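Local coordinates for 6-phosphogluconate dehydratase (Shewanella oneidensis, PDB 2GP4), which catalyses the dehydration of 6-phosphogluconate to 2-dehydro-3-deoxy-6-phosphogluconate, a step of the Entner-Doudoroff pathway, and is seen here in a form lacking its iron-sulfur cluster, at residues Glu379-Gly384 against Tyr396-Tyr401; Ser27-Ile32 against Leu385-Val390; Met253-Gly258 against Gly371-Leu376; Leu259-Ser264 against Leu412-Gly417; Thr419-Leu422 against Val426-Ser429. All blocks are in the same frame, centred on the assembly; numbering follows the deposited sequence.

Interaction 1: Glu379-Gly384 against Tyr396-Tyr401; sequences ELLDAG and YGLRRY
Arg-399 runs alongside Leu-381 and meets Asp-382 on the last turn of helix 372-383. Arg-399 NH1 gives Asp-382 OD1 a nearly straight hydrogen bond of 2.9 Å, which is part of a salt bridge. The oxygen lies in the guanidinium plane. It is met on its syn side but 31° out of the carboxylate plane, and the two flat groups are turned 40° apart. Leu-381 covers one face of the guanidinium. Leu-381 CB is 3.8 Å from Arg-399 CZ, shifted toward the rim. Beside this, Leu-381 CD1 touches Leu-398 CD2 at 4.0 Å. A bend in the Arg-399 chain (chi2 58°) lays the guanidinium over Leu-381. The second carboxylate oxygen, Asp-382 OD2, pairs with Lys-378, so the carboxylate joins two positive groups. A leucine in place of Arg-399 would probably leave Asp-382 with Lys-378 as its main charged mate and Leu-381 less covered. Farther out, backbone bonds tie Gly-397 to Val-390 and Leu-398 to Glu-388. The 3-10 segment beginning at Leu-398 thus packs against the last turn, at Leu-381 and Asp-382, of a helix that Gly-384 closes with positive phi in a Schellman motif.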
# COMPACT_ATOMS: atom_id res chain seq x y z
N GLU A 379 -19.82 -6.49 -0.50
CA GLU A 379 -19.54 -7.65 0.35
C GLU A 379 -18.95 -7.26 1.70
O GLU A 379 -19.42 -7.73 2.75
CB GLU A 379 -18.59 -8.61 -0.36
CG GLU A 379 -19.25 -9.42 -1.46
CD GLU A 379 -20.23 -10.43 -0.91
OE1 GLU A 379 -19.82 -11.27 -0.09
OE2 GLU A 379 -21.42 -10.37 -1.30
N LEU A 380 -17.94 -6.40 1.68
CA LEU A 380 -17.28 -5.99 2.92
C LEU A 380 -18.23 -5.16 3.79
O LEU A 380 -18.30 -5.38 5.01
CB LEU A 380 -15.96 -5.27 2.63
CG LEU A 380 -14.88 -6.11 1.94
CD1 LEU A 380 -13.78 -5.21 1.40
CD2 LEU A 380 -14.30 -7.20 2.86
N LEU A 381 -18.96 -4.24 3.17
CA LEU A 381 -20.04 -3.51 3.82
C LEU A 381 -21.07 -4.44 4.47
O LEU A 381 -21.36 -4.31 5.66
CB LEU A 381 -20.73 -2.57 2.82
CG LEU A 381 -20.56 -1.05 2.88
CD1 LEU A 381 -19.46 -0.59 3.83
CD2 LEU A 381 -20.37 -0.43 1.50
N ASP A 382 -21.61 -5.39 3.69
CA ASP A 382 -22.59 -6.36 4.19
C ASP A 382 -22.08 -7.12 5.41
O ASP A 382 -22.85 -7.43 6.31
CB ASP A 382 -23.00 -7.37 3.11
CG ASP A 382 -23.84 -6.75 2.00
OD1 ASP A 382 -24.28 -5.58 2.13
OD2 ASP A 382 -24.04 -7.45 0.98
N ALA A 383 -20.78 -7.43 5.42
CA ALA A 383 -20.19 -8.22 6.49
C ALA A 383 -19.83 -7.40 7.73
O ALA A 383 -19.49 -7.95 8.78
CB ALA A 383 -18.96 -8.98 5.98
N GLY A 384 -19.92 -6.08 7.61
CA GLY A 384 -19.50 -5.18 8.68
C GLY A 384 -17.99 -5.04 8.73
O GLY A 384 -17.42 -4.81 9.79
N TYR A 396 -21.98 11.64 1.31
CA TYR A 396 -21.95 10.85 2.53
C TYR A 396 -22.42 9.41 2.30
O TYR A 396 -23.33 9.16 1.50
CB TYR A 396 -22.78 11.52 3.62
CG TYR A 396 -22.65 10.87 4.98
CD1 TYR A 396 -21.50 11.05 5.75
CD2 TYR A 396 -23.67 10.06 5.48
CE1 TYR A 396 -21.37 10.44 6.98
CE2 TYR A 396 -23.55 9.46 6.73
CZ TYR A 396 -22.40 9.65 7.47
OH TYR A 396 -22.28 9.06 8.71
N GLY A 397 -21.80 8.48 3.01
CA GLY A 397 -22.16 7.06 2.95
C GLY A 397 -21.35 6.28 1.93
O GLY A 397 -21.41 6.57 0.74
N LEU A 398 -20.62 5.27 2.41
CA LEU A 398 -19.75 4.46 1.53
C LEU A 398 -20.51 3.58 0.53
O LEU A 398 -19.93 3.15 -0.46
CB LEU A 398 -18.75 3.62 2.34
CG LEU A 398 -17.59 3.04 1.52
CD1 LEU A 398 -16.63 4.13 1.04
CD2 LEU A 398 -16.84 1.96 2.29
N ARG A 399 -21.79 3.32 0.81
CA ARG A 399 -22.65 2.53 -0.08
C ARG A 399 -22.72 3.11 -1.49
O ARG A 399 -23.08 2.41 -2.45
CB ARG A 399 -24.05 2.41 0.54
CG ARG A 399 -24.87 1.19 0.14
CD ARG A 399 -24.20 -0.15 0.46
NE ARG A 399 -24.43 -0.66 1.81
CZ ARG A 399 -24.37 -1.95 2.14
NH1 ARG A 399 -24.11 -2.88 1.22
NH2 ARG A 399 -24.58 -2.34 3.39
N ARG A 400 -22.36 4.39 -1.63
CA ARG A 400 -22.25 5.07 -2.92
C ARG A 400 -21.19 4.43 -3.82
O ARG A 400 -21.24 4.55 -5.05
CB ARG A 400 -21.90 6.55 -2.74
CG ARG A 400 -22.98 7.39 -2.13
CD ARG A 400 -22.46 8.79 -1.83
NE ARG A 400 -23.48 9.59 -1.15
CZ ARG A 400 -24.46 10.25 -1.78
NH1 ARG A 400 -24.57 10.20 -3.10
NH2 ARG A 400 -25.33 10.95 -1.08
N TYR A 401 -20.24 3.75 -3.19
CA TYR A 401 -19.15 3.11 -3.91
C TYR A 401 -19.47 1.69 -4.35
O TYR A 401 -18.63 1.01 -4.95
CB TYR A 401 -17.84 3.22 -3.12
CG TYR A 401 -17.26 4.60 -3.24
CD1 TYR A 401 -17.76 5.66 -2.49
CD2 TYR A 401 -16.24 4.87 -4.16
CE1 TYR A 401 -17.26 6.94 -2.63
CE2 TYR A 401 -15.73 6.15 -4.30
CZ TYR A 401 -16.24 7.18 -3.54
OH TYR A 401 -15.74 8.46 -3.67

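Interaction 2: Ser27-Ile32 against Leu385-Val390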
# COMPACT_ATOMS: atom_id res chain seq x y z
N SER A 27 -13.02 -2.75 17.15
CA SER A 27 -12.03 -2.70 18.21
C SER A 27 -10.74 -1.98 17.78
O SER A 27 -10.23 -1.12 18.49
CB SER A 27 -11.69 -4.11 18.71
OG SER A 27 -10.63 -4.08 19.64
N VAL A 28 -10.24 -2.36 16.61
CA VAL A 28 -8.99 -1.82 16.09
C VAL A 28 -9.16 -0.34 15.72
O VAL A 28 -8.28 0.46 15.98
CB VAL A 28 -8.45 -2.66 14.90
CG1 VAL A 28 -7.25 -1.99 14.22
CG2 VAL A 28 -8.07 -4.05 15.38
N THR A 29 -10.31 -0.01 15.13
CA THR A 29 -10.68 1.37 14.83
C THR A 29 -10.67 2.24 16.08
O THR A 29 -10.04 3.30 16.10
CB THR A 29 -12.06 1.47 14.13
OG1 THR A 29 -12.04 0.71 12.92
CG2 THR A 29 -12.40 2.91 13.81
N ASP A 30 -11.35 1.77 17.13
CA ASP A 30 -11.40 2.48 18.41
C ASP A 30 -10.00 2.68 19.02
O ASP A 30 -9.71 3.73 19.60
CB ASP A 30 -12.27 1.74 19.42
CG ASP A 30 -13.74 1.73 19.05
OD1 ASP A 30 -14.15 2.45 18.11
OD2 ASP A 30 -14.49 0.98 19.71
N ARG A 31 -9.15 1.67 18.89
CA ARG A 31 -7.79 1.73 19.40
C ARG A 31 -7.00 2.83 18.70
O ARG A 31 -6.25 3.57 19.35
CB ARG A 31 -7.08 0.39 19.24
CG ARG A 31 -5.66 0.36 19.82
CD ARG A 31 -5.10 -1.05 19.85
NE ARG A 31 -4.98 -1.61 18.50
CZ ARG A 31 -4.65 -2.87 18.23
NH1 ARG A 31 -4.42 -3.73 19.21
NH2 ARG A 31 -4.57 -3.26 16.97
N ILE A 32 -7.19 2.94 17.39
CA ILE A 32 -6.52 3.94 16.56
C ILE A 32 -7.03 5.34 16.90
O ILE A 32 -6.23 6.28 17.00
CB ILE A 32 -6.66 3.62 15.05
CG1 ILE A 32 -5.89 2.33 14.71
CG2 ILE A 32 -6.13 4.76 14.20
CD1 ILE A 32 -6.32 1.66 13.41
N LEU A 385 -17.35 -5.20 7.57
CA LEU A 385 -15.89 -5.10 7.50
C LEU A 385 -15.40 -3.73 7.02
O LEU A 385 -14.22 -3.40 7.19
CB LEU A 385 -15.30 -6.26 6.67
CG LEU A 385 -15.49 -7.65 7.28
CD1 LEU A 385 -15.22 -8.75 6.27
CD2 LEU A 385 -14.66 -7.85 8.55
N LEU A 386 -16.31 -2.95 6.43
CA LEU A 386 -16.02 -1.56 6.10
C LEU A 386 -16.97 -0.64 6.83
O LEU A 386 -18.17 -0.92 6.90
CB LEU A 386 -16.16 -1.30 4.59
CG LEU A 386 -15.15 -1.90 3.61
CD1 LEU A 386 -15.66 -1.74 2.18
CD2 LEU A 386 -13.79 -1.26 3.78
N HIS A 387 -16.45 0.46 7.36
CA HIS A 387 -17.28 1.52 7.93
C HIS A 387 -18.08 2.20 6.83
O HIS A 387 -17.51 2.68 5.85
CB HIS A 387 -16.41 2.55 8.66
CG HIS A 387 -15.68 2.00 9.85
ND1 HIS A 387 -16.30 1.78 11.06
CD2 HIS A 387 -14.39 1.63 10.01
CE1 HIS A 387 -15.42 1.30 11.92
NE2 HIS A 387 -14.25 1.20 11.31
N GLU A 388 -19.40 2.23 6.99
CA GLU A 388 -20.29 2.85 6.00
C GLU A 388 -20.46 4.34 6.26
O GLU A 388 -20.69 5.13 5.32
CB GLU A 388 -21.66 2.19 6.02
CG GLU A 388 -22.48 2.49 4.76
CD GLU A 388 -23.97 2.28 4.95
OE1 GLU A 388 -24.38 1.15 5.32
OE2 GLU A 388 -24.73 3.24 4.70
N ASP A 389 -20.37 4.73 7.53
CA ASP A 389 -20.67 6.08 7.96
C ASP A 389 -19.47 7.00 7.76
O ASP A 389 -18.87 7.50 8.73
CB ASP A 389 -21.13 6.08 9.43
CG ASP A 389 -20.13 5.41 10.35
OD1 ASP A 389 -19.53 4.38 9.98
OD2 ASP A 389 -19.92 5.94 11.46
N VAL A 390 -19.11 7.22 6.50
CA VAL A 390 -18.00 8.11 6.15
C VAL A 390 -18.42 9.13 5.10
O VAL A 390 -19.31 8.87 4.27
CB VAL A 390 -16.74 7.32 5.66
CG1 VAL A 390 -16.04 6.62 6.82
CG2 VAL A 390 -17.11 6.33 4.56
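Thr-29 and His-387 account for the whole contact, and each buries about the same surface against the other. The two side chains reach toward each other from helix and loop. His-387 NE2 donates a hydrogen bond to Thr-29 OG1 at 2.8 Å. The hydroxyl sits at the ring edge, 11° out of the ring plane, so the imidazole points its N-H almost squarely at the oxygen. The methyl group lies close by as well, with Thr-29 CG2 3.5 Å from His-387 NE2. Of the two branches OG1 alone meets the edge; the methyl stands well off the plane of the ring, to one side of NE2.

Thr-29 OG1 stands beside its own backbone N (chi1 -58°). From there it also bonds to Val-25 O, one turn back along the same helix. This is the familiar helix pattern in which a threonine hydroxyl returns to the carbonyl four residues earlier. The hydroxyl is therefore held by two hydrogen bonds: it accepts that of His-387 NE2 and in turn bonds to Val-25 O. Both residues are buried, and these bonds give NE2 and OG1 each a partner there. In the fold, the pair joins the long N-terminal helix 23-51 to the loop that follows helix 372-383, across more than 350 residues of sequence.

The backbone of His-387 is held too, because its N bonds to Asn-309 OD1 on helix 304-316. Val-308 of that helix packs against Thr-29. Met-21, just ahead of the N-terminal helix, touches the His-387 side chain.

Interaction 3: Met253-Gly258 against Gly371-Leu376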
# COMPACT_ATOMS: atom_id res chain seq x y z
N MSE A 253 -7.04 1.73 -3.21
CA MSE A 253 -7.06 2.40 -1.92
C MSE A 253 -7.88 3.69 -1.99
O MSE A 253 -8.68 3.97 -1.10
CB MSE A 253 -5.64 2.69 -1.42
CG MSE A 253 -5.55 3.17 0.04
SE MSE A 253 -3.97 4.26 0.49
CE MSE A 253 -4.11 5.66 -0.88
N LEU A 254 -7.69 4.47 -3.05
CA LEU A 254 -8.44 5.72 -3.24
C LEU A 254 -9.94 5.49 -3.40
O LEU A 254 -10.75 6.37 -3.11
CB LEU A 254 -7.91 6.52 -4.44
CG LEU A 254 -6.52 7.17 -4.42
CD1 LEU A 254 -6.31 8.06 -3.19
CD2 LEU A 254 -5.43 6.11 -4.50
N GLU A 255 -10.30 4.30 -3.87
CA GLU A 255 -11.68 3.90 -4.08
C GLU A 255 -12.41 3.66 -2.75
O GLU A 255 -13.48 4.23 -2.53
CB GLU A 255 -11.75 2.65 -4.96
CG GLU A 255 -13.15 2.27 -5.42
CD GLU A 255 -13.59 2.98 -6.69
OE1 GLU A 255 -14.81 3.06 -6.91
OE2 GLU A 255 -12.73 3.44 -7.47
N VAL A 256 -11.84 2.83 -1.88
CA VAL A 256 -12.46 2.50 -0.58
C VAL A 256 -12.45 3.67 0.40
O VAL A 256 -13.30 3.75 1.28
CB VAL A 256 -11.80 1.27 0.11
CG1 VAL A 256 -12.34 -0.01 -0.46
CG2 VAL A 256 -10.28 1.32 0.01
N MSE A 257 -11.48 4.56 0.23
CA MSE A 257 -11.33 5.73 1.08
C MSE A 257 -12.14 6.91 0.56
O MSE A 257 -12.12 7.99 1.15
CB MSE A 257 -9.86 6.10 1.21
CG MSE A 257 -9.04 5.07 1.98
SE MSE A 257 -7.19 5.62 2.21
CE MSE A 257 -7.50 7.34 3.08
N GLY A 258 -12.86 6.70 -0.54
CA GLY A 258 -13.75 7.70 -1.11
C GLY A 258 -13.04 8.96 -1.57
O GLY A 258 -13.55 10.07 -1.41
N GLY A 371 -16.65 -8.41 -11.35
CA GLY A 371 -17.50 -7.74 -10.37
C GLY A 371 -16.89 -6.44 -9.88
O GLY A 371 -17.60 -5.47 -9.65
N GLY A 372 -15.56 -6.45 -9.72
CA GLY A 372 -14.78 -5.25 -9.39
C GLY A 372 -14.96 -4.71 -7.98
O GLY A 372 -15.39 -5.43 -7.08
N MSE A 373 -14.61 -3.44 -7.81
CA MSE A 373 -14.69 -2.76 -6.52
C MSE A 373 -16.12 -2.61 -6.01
O MSE A 373 -16.35 -2.65 -4.81
CB MSE A 373 -14.02 -1.37 -6.58
CG MSE A 373 -12.50 -1.40 -6.66
SE MSE A 373 -11.65 -2.54 -5.32
CE MSE A 373 -12.10 -1.52 -3.72
N ALA A 374 -17.08 -2.45 -6.92
CA ALA A 374 -18.49 -2.34 -6.53
C ALA A 374 -18.99 -3.60 -5.84
O ALA A 374 -19.79 -3.53 -4.90
CB ALA A 374 -19.37 -1.99 -7.74
N PHE A 375 -18.52 -4.76 -6.30
CA PHE A 375 -18.85 -6.03 -5.65
C PHE A 375 -18.10 -6.19 -4.33
O PHE A 375 -18.70 -6.51 -3.31
CB PHE A 375 -18.58 -7.22 -6.58
CG PHE A 375 -18.80 -8.55 -5.93
CD1 PHE A 375 -20.08 -9.08 -5.80
CD2 PHE A 375 -17.73 -9.29 -5.44
CE1 PHE A 375 -20.29 -10.32 -5.20
CE2 PHE A 375 -17.92 -10.52 -4.84
CZ PHE A 375 -19.21 -11.04 -4.72
N LEU A 376 -16.78 -5.99 -4.37
CA LEU A 376 -15.93 -6.13 -3.19
C LEU A 376 -16.42 -5.25 -2.05
O LEU A 376 -16.50 -5.70 -0.91
CB LEU A 376 -14.48 -5.75 -3.53
CG LEU A 376 -13.41 -6.14 -2.52
CD1 LEU A 376 -12.52 -7.21 -3.11
CD2 LEU A 376 -12.59 -4.92 -2.13
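The backbones approach most closely at Glu-255 and Met-373, whose CA atoms are 7.7 Å apart where the end of helix 252-256 faces the first turn of helix 372-383. Met-373 is present as selenomethionine and carries its whole side of the contact. Near the backbone, Met-373 CB lies 3.9 Å from Glu-255 CG, and the two side chains run antiparallel alongside one another. The Met-373 chain then curls toward Val-256, where Met-373 CE reaches Val-256 CG1 at 3.6 Å. Those two side chains lie roughly perpendicular.

Glu-255 touches Met-373 through its aliphatic part. Its CG is anti to the backbone N (chi1 -171°), and a bend at chi2 (86°) turns the carboxylate aside. The buried carboxylate is satisfied in the neighbouring loop: OE1 bonds to Gly-263 N and OE2 to Gln-260 NE2.

Gly-258 closes helix 252-256 in a Schellman motif, and Gly-371 does the same for helix 364-370. Ile-377, one turn further along helix 372-383, touches both Glu-255 and Val-256. Ala-313 of helix 304-316 also meets Val-256, so the short helix end packs against two longer helices.

Interaction 4: Leu259-Ser264 against Leu412-Gly417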
# COMPACT_ATOMS: atom_id res chain seq x y z
N LEU A 259 -11.85 8.78 -2.14
CA LEU A 259 -11.01 9.90 -2.55
C LEU A 259 -11.08 10.19 -4.05
O LEU A 259 -10.48 11.15 -4.53
CB LEU A 259 -9.56 9.67 -2.09
CG LEU A 259 -8.96 10.50 -0.94
CD1 LEU A 259 -9.97 11.30 -0.13
CD2 LEU A 259 -8.12 9.60 -0.03
N GLN A 260 -11.82 9.36 -4.77
CA GLN A 260 -12.10 9.57 -6.19
C GLN A 260 -13.53 9.11 -6.49
O GLN A 260 -14.11 8.38 -5.69
CB GLN A 260 -11.10 8.83 -7.07
CG GLN A 260 -10.92 7.35 -6.73
CD GLN A 260 -9.88 6.65 -7.59
OE1 GLN A 260 -8.80 7.20 -7.86
NE2 GLN A 260 -10.18 5.44 -8.01
N LEU A 261 -14.07 9.55 -7.62
CA LEU A 261 -15.41 9.13 -8.04
C LEU A 261 -15.56 7.61 -8.12
O LEU A 261 -14.66 6.92 -8.59
CB LEU A 261 -15.78 9.77 -9.39
CG LEU A 261 -16.61 11.06 -9.44
CD1 LEU A 261 -16.50 11.93 -8.20
CD2 LEU A 261 -16.27 11.85 -10.69
N PRO A 262 -16.70 7.08 -7.63
CA PRO A 262 -16.98 5.64 -7.67
C PRO A 262 -16.80 5.04 -9.07
O PRO A 262 -17.34 5.55 -10.05
CB PRO A 262 -18.45 5.56 -7.26
CG PRO A 262 -18.66 6.75 -6.42
CD PRO A 262 -17.79 7.83 -6.97
N GLY A 263 -16.01 3.96 -9.14
CA GLY A 263 -15.76 3.24 -10.37
C GLY A 263 -14.99 3.99 -11.44
O GLY A 263 -14.97 3.59 -12.59
N SER A 264 -14.34 5.09 -11.05
CA SER A 264 -13.63 5.93 -12.02
C SER A 264 -12.26 5.40 -12.46
O SER A 264 -11.78 5.78 -13.53
CB SER A 264 -13.50 7.36 -11.49
OG SER A 264 -12.67 7.38 -10.34
N LEU A 412 -24.10 10.78 -18.30
CA LEU A 412 -23.37 10.10 -17.24
C LEU A 412 -24.29 9.76 -16.07
O LEU A 412 -24.84 10.66 -15.43
CB LEU A 412 -22.18 10.96 -16.78
CG LEU A 412 -21.42 10.55 -15.51
CD1 LEU A 412 -20.78 9.18 -15.65
CD2 LEU A 412 -20.37 11.61 -15.18
N ARG A 413 -24.45 8.47 -15.81
CA ARG A 413 -25.29 7.99 -14.71
C ARG A 413 -24.55 6.97 -13.86
O ARG A 413 -23.70 6.23 -14.36
CB ARG A 413 -26.56 7.32 -15.24
CG ARG A 413 -27.32 8.09 -16.31
CD ARG A 413 -28.58 7.34 -16.68
NE ARG A 413 -29.55 7.37 -15.59
CZ ARG A 413 -30.65 8.12 -15.58
NH1 ARG A 413 -30.94 8.89 -16.61
NH2 ARG A 413 -31.45 8.08 -14.53
N TRP A 414 -24.90 6.93 -12.58
CA TRP A 414 -24.42 5.87 -11.69
C TRP A 414 -25.52 4.83 -11.47
O TRP A 414 -26.67 5.17 -11.17
CB TRP A 414 -23.89 6.45 -10.38
CG TRP A 414 -22.42 6.78 -10.44
CD1 TRP A 414 -21.38 5.97 -10.08
CD2 TRP A 414 -21.82 8.01 -10.89
NE1 TRP A 414 -20.18 6.61 -10.28
CE2 TRP A 414 -20.42 7.86 -10.77
CE3 TRP A 414 -22.34 9.21 -11.39
CZ2 TRP A 414 -19.52 8.88 -11.13
CZ3 TRP A 414 -21.44 10.23 -11.75
CH2 TRP A 414 -20.05 10.05 -11.62
N VAL A 415 -25.18 3.56 -11.67
CA VAL A 415 -26.14 2.46 -11.58
C VAL A 415 -25.70 1.44 -10.53
O VAL A 415 -24.54 1.45 -10.11
CB VAL A 415 -26.36 1.76 -12.95
CG1 VAL A 415 -26.98 2.72 -13.96
CG2 VAL A 415 -25.06 1.19 -13.49
N ASP A 416 -26.62 0.57 -10.12
CA ASP A 416 -26.31 -0.47 -9.15
C ASP A 416 -25.26 -1.44 -9.68
O ASP A 416 -25.37 -1.92 -10.80
CB ASP A 416 -27.57 -1.25 -8.76
CG ASP A 416 -28.30 -0.64 -7.57
OD1 ASP A 416 -28.06 0.54 -7.23
OD2 ASP A 416 -29.13 -1.36 -6.98
N GLY A 417 -24.25 -1.71 -8.85
CA GLY A 417 -23.22 -2.68 -9.18
C GLY A 417 -23.68 -4.11 -8.95
O GLY A 417 -24.77 -4.32 -8.40
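A type II beta turn, Leu-261 to Ser-264, presents the carbonyl of Pro-262 to Trp-414 on an antiparallel hairpin formed by strands 403-408 and 411-416. Pro-262 and Gly-263 hold the two central positions, and Gly-263 has the positive phi that this turn type requires. Trp-414 NE1 donates to Pro-262 O at 3.0 Å with a nearly straight N-H...O angle of 169°. The oxygen lies at the indole edge, close to the ring plane, but the donor is tilted 33° from the carbonyl plane. The proline ring flanks the same nitrogen, with Pro-262 CB 3.6 Å from Trp-414 NE1. On the benzene part of the indole, Leu-261 CG approaches Trp-414 CZ2 at 4.0 Å. Both turn side chains are set nearly square to the tryptophan.

The turn is braced from within. Leu-261 O accepts two bonds, one from Ser-264 N and a shorter one from Ser-264 OG at 2.7 Å. Outside the turn, Tyr-401 touches Pro-262, and Leu-277 of helix 272-287 packs on the indole. Gln-403 and Pro-405 of the partner strand also touch Trp-414.

A phenylalanine in place of Trp-414 lacks the indole N-H and would probably leave Pro-262 O without this donor, with a gap opening beside Leu-261. The chemistry is mixed: one directed hydrogen bond sets the tryptophan against the turn, while Leu-261 and the proline ring border that bond on the turn side.

Interaction 5: Thr419-Leu422 against Val426-Ser429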
# COMPACT_ATOMS: atom_id res chain seq x y z
N THR A 419 -24.02 -8.10 -7.57
CA THR A 419 -24.21 -8.71 -6.25
C THR A 419 -23.64 -10.12 -6.21
O THR A 419 -23.52 -10.74 -5.15
CB THR A 419 -25.70 -8.79 -5.86
OG1 THR A 419 -26.42 -9.55 -6.84
CG2 THR A 419 -26.32 -7.40 -5.73
N VAL A 420 -23.29 -10.63 -7.39
CA VAL A 420 -22.67 -11.94 -7.53
C VAL A 420 -21.41 -11.79 -8.37
O VAL A 420 -21.35 -10.95 -9.27
CB VAL A 420 -23.67 -13.00 -8.13
CG1 VAL A 420 -24.23 -12.54 -9.47
CG2 VAL A 420 -23.03 -14.38 -8.26
N SER A 421 -20.38 -12.58 -8.05
CA SER A 421 -19.18 -12.61 -8.88
C SER A 421 -19.43 -13.50 -10.09
O SER A 421 -20.02 -14.57 -9.97
CB SER A 421 -17.98 -13.12 -8.09
OG SER A 421 -16.82 -13.19 -8.90
N LEU A 422 -18.96 -13.06 -11.25
CA LEU A 422 -19.05 -13.86 -12.47
C LEU A 422 -17.86 -14.80 -12.64
O LEU A 422 -17.87 -15.66 -13.51
CB LEU A 422 -19.16 -12.96 -13.71
CG LEU A 422 -20.43 -12.13 -13.94
CD1 LEU A 422 -20.24 -11.33 -15.19
CD2 LEU A 422 -21.67 -13.01 -14.05
N VAL A 426 -11.28 -15.50 -9.64
CA VAL A 426 -10.64 -14.19 -9.57
C VAL A 426 -11.20 -13.34 -8.43
O VAL A 426 -10.45 -12.68 -7.71
CB VAL A 426 -10.80 -13.41 -10.91
CG1 VAL A 426 -10.24 -11.99 -10.79
CG2 VAL A 426 -10.12 -14.16 -12.05
N LEU A 427 -12.52 -13.38 -8.27
CA LEU A 427 -13.21 -12.57 -7.27
C LEU A 427 -14.28 -13.38 -6.56
O LEU A 427 -15.05 -14.10 -7.20
CB LEU A 427 -13.82 -11.34 -7.94
CG LEU A 427 -14.63 -10.34 -7.11
CD1 LEU A 427 -13.84 -9.77 -5.96
CD2 LEU A 427 -15.09 -9.23 -8.04
N THR A 428 -14.34 -13.25 -5.24
CA THR A 428 -15.23 -14.10 -4.47
C THR A 428 -15.99 -13.35 -3.37
O THR A 428 -15.61 -12.25 -2.97
CB THR A 428 -14.47 -15.33 -3.91
OG1 THR A 428 -15.39 -16.38 -3.61
CG2 THR A 428 -13.66 -14.98 -2.68
N SER A 429 -17.08 -13.96 -2.90
CA SER A 429 -17.89 -13.42 -1.81
C SER A 429 -17.23 -13.74 -0.48
O SER A 429 -16.41 -14.67 -0.40
CB SER A 429 -19.28 -14.04 -1.84
OG SER A 429 -19.18 -15.43 -1.61
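Ser-421 points its side chain at the backbone of Leu-427, while the leucine side chain lies alongside the hydroxyl. Ser-421 OG donates to Leu-427 O at 2.6 Å. It does not come in along a lone pair: the donor stands above the carbonyl plane, 49° out of it, at a C=O...O angle of 124°. Ser-421 CB is also close, 3.2 Å from Leu-427 O. The hydroxyl is anti to its backbone N (chi1 178°), which extends it away from its own backbone toward the carbonyl. Leu-427 CB lies 3.7 Å from Ser-421 OG, so an apolar group borders the hydroxyl.

Ser-421 OG has a second bond, from Asp-423 N two residues on. This fits an ST turn, and it means the hydroxyl both donates and accepts. The contact sits at the neck of a tight reversal: only three residues separate the two segments, which run in opposite directions with Ser-421 CA 6.1 Å from Thr-428 CA. The reversal belongs to the long loop leading from strand 411-416 to strand 440-445, one of the two outermost strands of the large mixed sheet within this chain.

Phe-375 of helix 372-383 touches both Ser-421 and Leu-427. Leu-427 also packs on Phe-367 and Ala-370 of helix 364-370. The next residue turns the other way: Thr-428 has its CB directed away from Ser-421, and its OG1 bonds to Thr-432 O.

Helix 372-383 ties most of the set together. Interaction 3 uses its start and interaction 1 its end, and their centres are 9 Å apart. Tyr-401 of interaction 1 links to interaction 4, where its OH is 2.6 Å from Gln-260 O. Interactions 3 and 4 join through Glu-255 OE1, 2.7 Å from Gly-263 N. Segment 385-390 of interaction 2 follows directly on 379-384 of interaction 1, and Leu-385 N lies 2.7 Å from Leu-380 O. Phe-375 connects interaction 3 to interaction 5, with Phe-375 CE1 3.3 Å from Thr-419 O. Interactions 2 and 5 are the most distant pair, with centres 24 Å apart. No bound cluster or substrate marks a site beside them.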